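Long-range contacts in phosphonate monoester hydrolase (Ruegeria pomeroyi, PDB 4UPK), which is a hydrolase of the sulfatase family, with the alpha/beta architecture of the alkaline phosphatase clan: residues A205-E210 with P245-A250; D211-F216 with Y239-P244; A250-M255 with A317-T322. All blocks are in the same frame, centred on the assembly; numbering follows the deposited sequence.

Overall arrangement
The polypeptide that leaves strand 234-239 runs through all three interactions and shows how one irregular stretch can be fixed by changing chemistry along its course. Interaction 2 is the most central and is buried: the start of helix 213-224 is tied by a salt bridge to the segment just after strand 234-239. Interaction 1, further out but still largely buried, joins two loops through backbone, water and mostly small apolar groups. Interaction 3 is only partly buried and rests on an aromatic ring lying over helix 303-333, with no hydrogen bond across it. A250 belongs to both interaction 1 and interaction 3, while a probable hydrogen bond from S212 to E319 links interactions 2 and 3.

Interaction 1 (A205-E210 with P245-A250); sequences AMYRAE and PLVAPA
One water joins A209 N to A250 O, accepting the amide proton of the first and donating to the carbonyl of the second; its oxygen lies 2.7 Å from A209 N and equally far from A250 O. A second water repeats the pattern, taking the N-H of A250 and donating to Y207 O, 2.9 Å from the water oxygen. A third donates to V247 O and also meets the hydroxyl of Y207. The direct link is A205 N to A248 O at 3.1 Å, a bent bond whose donor comes from above the carbonyl plane.

Between these polar bridges lie mostly small apolar groups around the Y207 ring. P249 rests its CB against the backbone, 3.6 Å from Y207 O, and its CG lies 4.2 Å from CB of A209. V247 divides its branches: CG2, anti to the backbone N, reaches CB of A205 at 3.7 Å, whereas CG1 turns to the hydroxyl end of Y207. With chi1 at 45°, the Y207 ring folds back toward its own chain, and A205 CB sits above one face, offset toward the rim. W171 meets the same tyrosine edge-to-face.

What results is a water-bridged seam between two irregular loops, one leading into helix 213-224 and the other continuing from strand 234-239 of the mixed sheet in this alpha/beta sulfatase fold.

Interaction 2 (D211-F216 with Y239-P244); sequences DSDTAF and YIRPHP
D213 and R241 are brought together by two bends: D213 places CG between its backbone N and carbonyl carbon (chi1 45°), and R241 folds its chain at chi2 (-52°), which turns the guanidinium back toward the carboxylate. The setting is an N-capped helix start. S212 is the N-cap of helix 213-224, its OG accepting from A215 N at 3.1 Å, and D213 stands in the first turn, where its negative charge would probably be favoured by the helix end.

The salt bridge rests on one oxygen. R241 NE donates to D213 OD2 at 2.6 Å, meeting the syn lone pair of that oxygen, which is tilted slightly from the guanidinium plane; NH2 adds only a weak bond to the same OD2 at 3.3 Å. The two flat groups are turned 75° apart, so the guanidinium offers its edge without lying coplanar with the carboxylate. The other oxygen, OD1, is met from above the carboxylate plane by T214 N. On the far side of the guanidinium, NH1 bonds to P245 O, so both ends of the group are held.

T214, the next residue, packs against the stem of the arginine. Its OG1 lies 3.5 Å from R241 CG, and a water that donates to T214 OG1 accepts from R241 N, linking side chain to backbone. The Y239 ring presents its edge to the helix, with CE1 3.7 Å from T214 O, while its hydroxyl bonds to T218 one turn further along. Beyond R241 the chain is steadied locally: H243 ND1 donates to P244 O at 2.8 Å, with that oxygen near the imidazole plane and the N-H directed to a carbonyl lone pair.

Interaction 3 (A250-M255 with A317-T322); sequences APYNTM and ATEVDT
Y252 lays one face of its ring over the aliphatic part of E319, a CH-pi contact in which E319 CB stands 3.5 Å from the centroid of the Y252 ring and only 9° off its normal. E319 CG continues the overlap, 3.5 Å from Y252 CE2. With CG anti to the backbone N (chi1 -172°) and the chain extended beyond it, E319 carries its carboxylate out over the CE2 side of the ring, the two planes stacked 28° apart; the charged end then reaches S212, whose OG bonds to OE2.

The ring edge is met by T318, whose CG2 lies 4.1 Å from Y252 CE1. M255, bent at its last torsion, comes in from the loop at a slant and touches that same methyl with its sulfur, SD to CG2 of T318 being 3.8 Å. The hydroxyl of T318 looks elsewhere, bonded to E58 O and to Y256 OH.

Helix 303-333 is thus lined on one side by the loop that follows strand 234-239. E319 also touches P249 of that loop and T214 of helix 213-224, while D321 accepts from the backbone of H61 and L62 in helix 60-67.

Interaction 1 (A205-E210 with P245-A250)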
loop_
_atom_site.group_PDB
_atom_site.type_symbol
_atom_site.label_atom_id
_atom_site.label_comp_id
_atom_site.label_asym_id
_atom_site.label_seq_id
_atom_site.Cartn_x
_atom_site.Cartn_y
_atom_site.Cartn_z
ATOM N N ALA A 205 6.157 -46.110 16.564
ATOM C CA ALA A 205 5.596 -44.843 17.037
ATOM C C ALA A 205 4.391 -45.099 17.962
ATOM O O ALA A 205 3.767 -46.156 17.870
ATOM C CB ALA A 205 5.189 -43.976 15.855
ATOM N N MET A 206 4.104 -44.145 18.870
ATOM C CA MET A 206 2.987 -44.135 19.839
ATOM C C MET A 206 1.645 -44.353 19.105
ATOM O O MET A 206 0.757 -45.039 19.606
ATOM C CB MET A 206 2.982 -42.777 20.604
ATOM C CG MET A 206 1.675 -42.448 21.376
ATOM S SD MET A 206 1.285 -40.654 21.497
ATOM C CE MET A 206 0.623 -40.365 19.866
ATOM N N TYR A 207 1.521 -43.753 17.914
ATOM C CA TYR A 207 0.335 -43.809 17.057
ATOM C C TYR A 207 0.406 -44.961 16.048
ATOM O O TYR A 207 1.491 -45.310 15.566
ATOM C CB TYR A 207 0.118 -42.448 16.339
ATOM C CG TYR A 207 1.388 -41.859 15.760
ATOM C CD1 TYR A 207 1.837 -42.225 14.490
ATOM C CD2 TYR A 207 2.152 -40.945 16.485
ATOM C CE1 TYR A 207 3.016 -41.695 13.959
ATOM C CE2 TYR A 207 3.350 -40.442 15.980
ATOM C CZ TYR A 207 3.774 -40.810 14.712
ATOM O OH TYR A 207 4.943 -40.290 14.212
ATOM N N ARG A 208 -0.754 -45.539 15.731
ATOM C CA ARG A 208 -0.874 -46.604 14.722
ATOM C C ARG A 208 -0.683 -45.949 13.348
ATOM O O ARG A 208 -0.820 -44.724 13.242
ATOM C CB ARG A 208 -2.245 -47.310 14.798
ATOM C CG ARG A 208 -2.465 -48.035 16.120
ATOM C CD ARG A 208 -3.888 -48.545 16.292
ATOM N NE ARG A 208 -4.147 -49.700 15.438
ATOM C CZ ARG A 208 -5.300 -49.947 14.823
ATOM N NH1 ARG A 208 -6.333 -49.123 14.972
ATOM N NH2 ARG A 208 -5.427 -51.014 14.043
ATOM N N ALA A 209 -0.337 -46.745 12.318
ATOM C CA ALA A 209 -0.117 -46.274 10.946
ATOM C C ALA A 209 -1.293 -45.462 10.391
ATOM O O ALA A 209 -1.065 -44.423 9.783
ATOM C CB ALA A 209 0.201 -47.442 10.022
ATOM N N GLU A 210 -2.545 -45.901 10.641
ATOM C CA GLU A 210 -3.734 -45.196 10.172
ATOM C C GLU A 210 -3.948 -43.850 10.880
ATOM O O GLU A 210 -4.771 -43.053 10.417
ATOM C CB GLU A 210 -4.995 -46.091 10.268
ATOM C CG GLU A 210 -5.228 -46.690 11.641
ATOM C CD GLU A 210 -4.775 -48.134 11.768
ATOM O OE1 GLU A 210 -3.548 -48.391 11.782
ATOM O OE2 GLU A 210 -5.660 -49.015 11.860
ATOM N N PRO A 245 11.946 -35.685 14.085
ATOM C CA PRO A 245 12.472 -36.787 14.919
ATOM C C PRO A 245 12.072 -38.103 14.288
ATOM O O PRO A 245 10.884 -38.354 14.080
ATOM C CB PRO A 245 11.811 -36.554 16.294
ATOM C CG PRO A 245 11.185 -35.174 16.226
ATOM C CD PRO A 245 10.845 -34.995 14.777
ATOM N N LEU A 246 13.083 -38.888 13.895
ATOM C CA LEU A 246 12.924 -40.172 13.228
ATOM C C LEU A 246 12.215 -41.220 14.076
ATOM O O LEU A 246 12.757 -41.725 15.059
ATOM C CB LEU A 246 14.259 -40.708 12.667
ATOM C CG LEU A 246 14.915 -39.900 11.534
ATOM C CD1 LEU A 246 16.270 -40.492 11.181
ATOM C CD2 LEU A 246 14.017 -39.859 10.283
ATOM N N VAL A 247 10.968 -41.502 13.694
ATOM C CA VAL A 247 10.086 -42.490 14.285
ATOM C C VAL A 247 9.106 -42.906 13.201
ATOM O O VAL A 247 8.624 -42.051 12.464
ATOM C CB VAL A 247 9.419 -42.034 15.633
ATOM C CG1 VAL A 247 8.419 -40.878 15.457
ATOM C CG2 VAL A 247 8.802 -43.213 16.374
ATOM N N ALA A 248 8.842 -44.220 13.079
ATOM C CA ALA A 248 7.913 -44.750 12.085
ATOM C C ALA A 248 6.864 -45.626 12.743
ATOM O O ALA A 248 7.201 -46.377 13.666
ATOM C CB ALA A 248 8.663 -45.520 10.999
ATOM N N PRO A 249 5.566 -45.525 12.335
ATOM C CA PRO A 249 4.558 -46.409 12.938
ATOM C C PRO A 249 4.710 -47.860 12.438
ATOM O O PRO A 249 5.275 -48.078 11.356
ATOM C CB PRO A 249 3.247 -45.765 12.497
ATOM C CG PRO A 249 3.555 -45.188 11.164
ATOM C CD PRO A 249 4.975 -44.694 11.259
ATOM N N ALA A 250 4.261 -48.849 13.243
ATOM C CA ALA A 250 4.316 -50.280 12.882
ATOM C C ALA A 250 3.538 -50.506 11.551
ATOM O O ALA A 250 2.454 -49.935 11.407
ATOM C CB ALA A 250 3.716 -51.131 13.997
HETATM O O HOH W 1 3.085 -47.715 15.524
HETATM O O HOH W 2 5.924 -41.667 12.412
HETATM O O HOH W 3 0.219 -49.375 12.864
#

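Interaction 2 (D211-F216 with Y239-P244)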
loop_
_atom_site.group_PDB
_atom_site.type_symbol
_atom_site.label_atom_id
_atom_site.label_comp_id
_atom_site.label_asym_id
_atom_site.label_seq_id
_atom_site.Cartn_x
_atom_site.Cartn_y
_atom_site.Cartn_z
ATOM N N ASP A 211 -3.214 -43.599 11.987
ATOM C CA ASP A 211 -3.300 -42.359 12.759
ATOM C C ASP A 211 -2.044 -41.467 12.640
ATOM O O ASP A 211 -1.918 -40.471 13.359
ATOM C CB ASP A 211 -3.636 -42.671 14.228
ATOM C CG ASP A 211 -5.007 -43.285 14.395
ATOM O OD1 ASP A 211 -5.944 -42.845 13.698
ATOM O OD2 ASP A 211 -5.151 -44.182 15.233
ATOM N N SER A 212 -1.123 -41.841 11.735
ATOM C CA SER A 212 0.146 -41.144 11.523
ATOM C C SER A 212 -0.025 -39.780 10.865
ATOM O O SER A 212 -1.066 -39.499 10.283
ATOM C CB SER A 212 1.111 -42.015 10.720
ATOM O OG SER A 212 0.952 -41.851 9.317
ATOM N N ASP A 213 1.009 -38.947 10.965
ATOM C CA ASP A 213 1.087 -37.624 10.344
ATOM C C ASP A 213 0.918 -37.703 8.820
ATOM O O ASP A 213 0.116 -36.942 8.275
ATOM C CB ASP A 213 2.390 -36.903 10.753
ATOM C CG ASP A 213 3.691 -37.697 10.723
ATOM O OD1 ASP A 213 3.655 -38.919 10.366
ATOM O OD2 ASP A 213 4.744 -37.107 11.044
ATOM N N THR A 214 1.606 -38.690 8.150
ATOM C CA THR A 214 1.513 -38.985 6.709
ATOM C C THR A 214 0.093 -39.368 6.302
ATOM O O THR A 214 -0.422 -38.801 5.339
ATOM C CB THR A 214 2.537 -40.068 6.309
ATOM O OG1 THR A 214 3.854 -39.622 6.662
ATOM C CG2 THR A 214 2.470 -40.438 4.818
ATOM N N ALA A 215 -0.520 -40.355 7.015
ATOM C CA ALA A 215 -1.873 -40.877 6.767
ATOM C C ALA A 215 -2.922 -39.783 6.954
ATOM O O ALA A 215 -3.800 -39.617 6.109
ATOM C CB ALA A 215 -2.174 -42.049 7.699
ATOM N N PHE A 216 -2.817 -39.045 8.066
ATOM C CA PHE A 216 -3.729 -37.962 8.419
ATOM C C PHE A 216 -3.785 -36.870 7.352
ATOM O O PHE A 216 -4.896 -36.455 6.992
ATOM C CB PHE A 216 -3.413 -37.404 9.825
ATOM C CG PHE A 216 -4.266 -36.231 10.215
ATOM C CD1 PHE A 216 -5.535 -36.422 10.752
ATOM C CD2 PHE A 216 -3.839 -34.925 9.964
ATOM C CE1 PHE A 216 -6.360 -35.329 11.051
ATOM C CE2 PHE A 216 -4.664 -33.836 10.257
ATOM C CZ PHE A 216 -5.912 -34.042 10.816
ATOM N N TYR A 239 4.358 -33.301 2.470
ATOM C CA TYR A 239 4.680 -34.336 3.441
ATOM C C TYR A 239 6.013 -34.023 4.082
ATOM O O TYR A 239 7.010 -33.879 3.381
ATOM C CB TYR A 239 4.773 -35.714 2.761
ATOM C CG TYR A 239 3.473 -36.212 2.176
ATOM C CD1 TYR A 239 2.496 -36.778 2.987
ATOM C CD2 TYR A 239 3.243 -36.171 0.798
ATOM C CE1 TYR A 239 1.310 -37.276 2.452
ATOM C CE2 TYR A 239 2.064 -36.678 0.248
ATOM C CZ TYR A 239 1.100 -37.236 1.084
ATOM O OH TYR A 239 -0.060 -37.771 0.587
ATOM N N ILE A 240 6.024 -33.929 5.408
ATOM C CA ILE A 240 7.214 -33.691 6.202
ATOM C C ILE A 240 8.127 -34.902 6.189
ATOM O O ILE A 240 9.327 -34.751 6.024
ATOM C CB ILE A 240 6.864 -33.189 7.648
ATOM C CG1 ILE A 240 8.129 -32.694 8.412
ATOM C CG2 ILE A 240 6.052 -34.202 8.463
ATOM C CD1 ILE A 240 8.823 -31.446 7.730
ATOM N N ARG A 241 7.536 -36.112 6.344
ATOM C CA ARG A 241 8.216 -37.394 6.346
ATOM C C ARG A 241 8.797 -37.736 4.977
ATOM O O ARG A 241 8.141 -37.447 3.972
ATOM C CB ARG A 241 7.270 -38.520 6.813
ATOM C CG ARG A 241 6.696 -38.337 8.214
ATOM C CD ARG A 241 7.737 -38.064 9.268
ATOM N NE ARG A 241 7.149 -38.068 10.602
ATOM C CZ ARG A 241 7.842 -38.170 11.734
ATOM N NH1 ARG A 241 9.162 -38.321 11.703
ATOM N NH2 ARG A 241 7.219 -38.150 12.900
ATOM N N PRO A 242 10.011 -38.359 4.892
ATOM C CA PRO A 242 10.949 -38.721 5.988
ATOM C C PRO A 242 11.691 -37.499 6.524
ATOM O O PRO A 242 12.221 -36.710 5.743
ATOM C CB PRO A 242 11.875 -39.739 5.308
ATOM C CG PRO A 242 11.950 -39.252 3.863
ATOM C CD PRO A 242 10.575 -38.703 3.559
ATOM N N HIS A 243 11.662 -37.281 7.838
ATOM C CA HIS A 243 12.269 -36.084 8.457
ATOM C C HIS A 243 12.359 -36.312 9.967
ATOM O O HIS A 243 11.431 -36.918 10.516
ATOM C CB HIS A 243 11.363 -34.854 8.196
ATOM C CG HIS A 243 11.930 -33.503 8.518
ATOM N ND1 HIS A 243 12.012 -33.041 9.828
ATOM C CD2 HIS A 243 12.281 -32.498 7.684
ATOM C CE1 HIS A 243 12.503 -31.810 9.744
ATOM N NE2 HIS A 243 12.670 -31.436 8.477
ATOM N N PRO A 244 13.436 -35.826 10.659
ATOM C CA PRO A 244 13.510 -35.994 12.121
ATOM C C PRO A 244 12.342 -35.292 12.846
ATOM O O PRO A 244 11.779 -34.352 12.285
ATOM C CB PRO A 244 14.874 -35.365 12.476
ATOM C CG PRO A 244 15.204 -34.459 11.349
ATOM C CD PRO A 244 14.624 -35.100 10.143
HETATM O O HOH W 4 4.476 -36.784 6.298
#

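Interaction 3 (A250-M255 with A317-T322)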
loop_
_atom_site.group_PDB
_atom_site.type_symbol
_atom_site.label_atom_id
_atom_site.label_comp_id
_atom_site.label_asym_id
_atom_site.label_seq_id
_atom_site.Cartn_x
_atom_site.Cartn_y
_atom_site.Cartn_z
ATOM N N ALA A 250 4.261 -48.849 13.243
ATOM C CA ALA A 250 4.316 -50.280 12.882
ATOM C C ALA A 250 3.538 -50.506 11.551
ATOM O O ALA A 250 2.454 -49.935 11.407
ATOM C CB ALA A 250 3.716 -51.131 13.997
ATOM N N PRO A 251 4.079 -51.225 10.535
ATOM C CA PRO A 251 5.307 -52.043 10.526
ATOM C C PRO A 251 6.566 -51.385 9.959
ATOM O O PRO A 251 7.611 -52.049 9.860
ATOM C CB PRO A 251 4.887 -53.215 9.639
ATOM C CG PRO A 251 4.032 -52.564 8.587
ATOM C CD PRO A 251 3.293 -51.445 9.300
ATOM N N TYR A 252 6.470 -50.091 9.555
ATOM C CA TYR A 252 7.555 -49.346 8.926
ATOM C C TYR A 252 8.827 -49.209 9.708
ATOM O O TYR A 252 9.888 -49.087 9.090
ATOM C CB TYR A 252 7.075 -47.965 8.491
ATOM C CG TYR A 252 5.892 -48.013 7.554
ATOM C CD1 TYR A 252 6.064 -48.264 6.190
ATOM C CD2 TYR A 252 4.600 -47.807 8.026
ATOM C CE1 TYR A 252 4.966 -48.325 5.324
ATOM C CE2 TYR A 252 3.500 -47.878 7.178
ATOM C CZ TYR A 252 3.686 -48.128 5.826
ATOM O OH TYR A 252 2.580 -48.121 5.005
ATOM N N ASN A 253 8.717 -49.168 11.061
ATOM C CA ASN A 253 9.817 -48.953 12.001
ATOM C C ASN A 253 10.967 -49.963 11.849
ATOM O O ASN A 253 12.129 -49.585 11.946
ATOM C CB ASN A 253 9.275 -48.924 13.449
ATOM C CG ASN A 253 8.655 -50.224 13.910
ATOM O OD1 ASN A 253 7.767 -50.806 13.272
ATOM N ND2 ASN A 253 9.108 -50.715 15.040
ATOM N N THR A 254 10.628 -51.235 11.612
ATOM C CA THR A 254 11.559 -52.355 11.462
ATOM C C THR A 254 11.434 -53.081 10.117
ATOM O O THR A 254 12.069 -54.114 9.941
ATOM C CB THR A 254 11.403 -53.339 12.614
ATOM O OG1 THR A 254 10.024 -53.670 12.734
ATOM C CG2 THR A 254 11.968 -52.813 13.932
ATOM N N MET A 255 10.668 -52.536 9.153
ATOM C CA MET A 255 10.521 -53.164 7.833
ATOM C C MET A 255 11.848 -53.419 7.112
ATOM O O MET A 255 11.988 -54.431 6.442
ATOM C CB MET A 255 9.462 -52.458 6.977
ATOM C CG MET A 255 9.984 -51.372 6.045
ATOM S SD MET A 255 8.715 -50.640 4.993
ATOM C CE MET A 255 8.036 -52.040 4.267
ATOM N N ALA A 317 9.770 -43.070 4.136
ATOM C CA ALA A 317 9.699 -42.810 2.686
ATOM C C ALA A 317 8.729 -43.838 2.037
ATOM O O ALA A 317 7.876 -43.440 1.256
ATOM C CB ALA A 317 11.074 -42.905 2.056
ATOM N N THR A 318 8.809 -45.125 2.419
ATOM C CA THR A 318 7.880 -46.161 1.936
ATOM C C THR A 318 6.407 -45.811 2.363
ATOM O O THR A 318 5.510 -45.912 1.539
ATOM C CB THR A 318 8.407 -47.575 2.304
ATOM O OG1 THR A 318 9.573 -47.822 1.515
ATOM C CG2 THR A 318 7.381 -48.710 2.044
ATOM N N GLU A 319 6.187 -45.346 3.611
ATOM C CA GLU A 319 4.861 -44.946 4.062
ATOM C C GLU A 319 4.345 -43.713 3.284
ATOM O O GLU A 319 3.172 -43.665 2.943
ATOM C CB GLU A 319 4.820 -44.733 5.578
ATOM C CG GLU A 319 3.394 -44.505 6.108
ATOM C CD GLU A 319 3.331 -43.891 7.493
ATOM O OE1 GLU A 319 4.348 -43.308 7.931
ATOM O OE2 GLU A 319 2.277 -44.014 8.157
ATOM N N VAL A 320 5.223 -42.764 2.937
ATOM C CA VAL A 320 4.838 -41.603 2.106
ATOM C C VAL A 320 4.387 -42.119 0.733
ATOM O O VAL A 320 3.342 -41.699 0.223
ATOM C CB VAL A 320 5.991 -40.557 2.021
ATOM C CG1 VAL A 320 5.860 -39.637 0.808
ATOM C CG2 VAL A 320 6.093 -39.762 3.318
ATOM N N ASP A 321 5.171 -43.055 0.165
ATOM C CA ASP A 321 4.869 -43.710 -1.095
ATOM C C ASP A 321 3.470 -44.339 -1.116
ATOM O O ASP A 321 2.749 -44.076 -2.060
ATOM C CB ASP A 321 5.915 -44.759 -1.442
ATOM C CG ASP A 321 5.768 -45.223 -2.863
ATOM O OD1 ASP A 321 6.331 -44.568 -3.752
ATOM O OD2 ASP A 321 5.008 -46.190 -3.098
ATOM N N THR A 322 3.097 -45.171 -0.111
ATOM C CA THR A 322 1.776 -45.844 -0.017
ATOM C C THR A 322 0.633 -44.828 -0.059
ATOM O O THR A 322 -0.346 -45.054 -0.756
ATOM C CB THR A 322 1.680 -46.717 1.259
ATOM O OG1 THR A 322 2.802 -47.597 1.357
ATOM C CG2 THR A 322 0.382 -47.521 1.342
#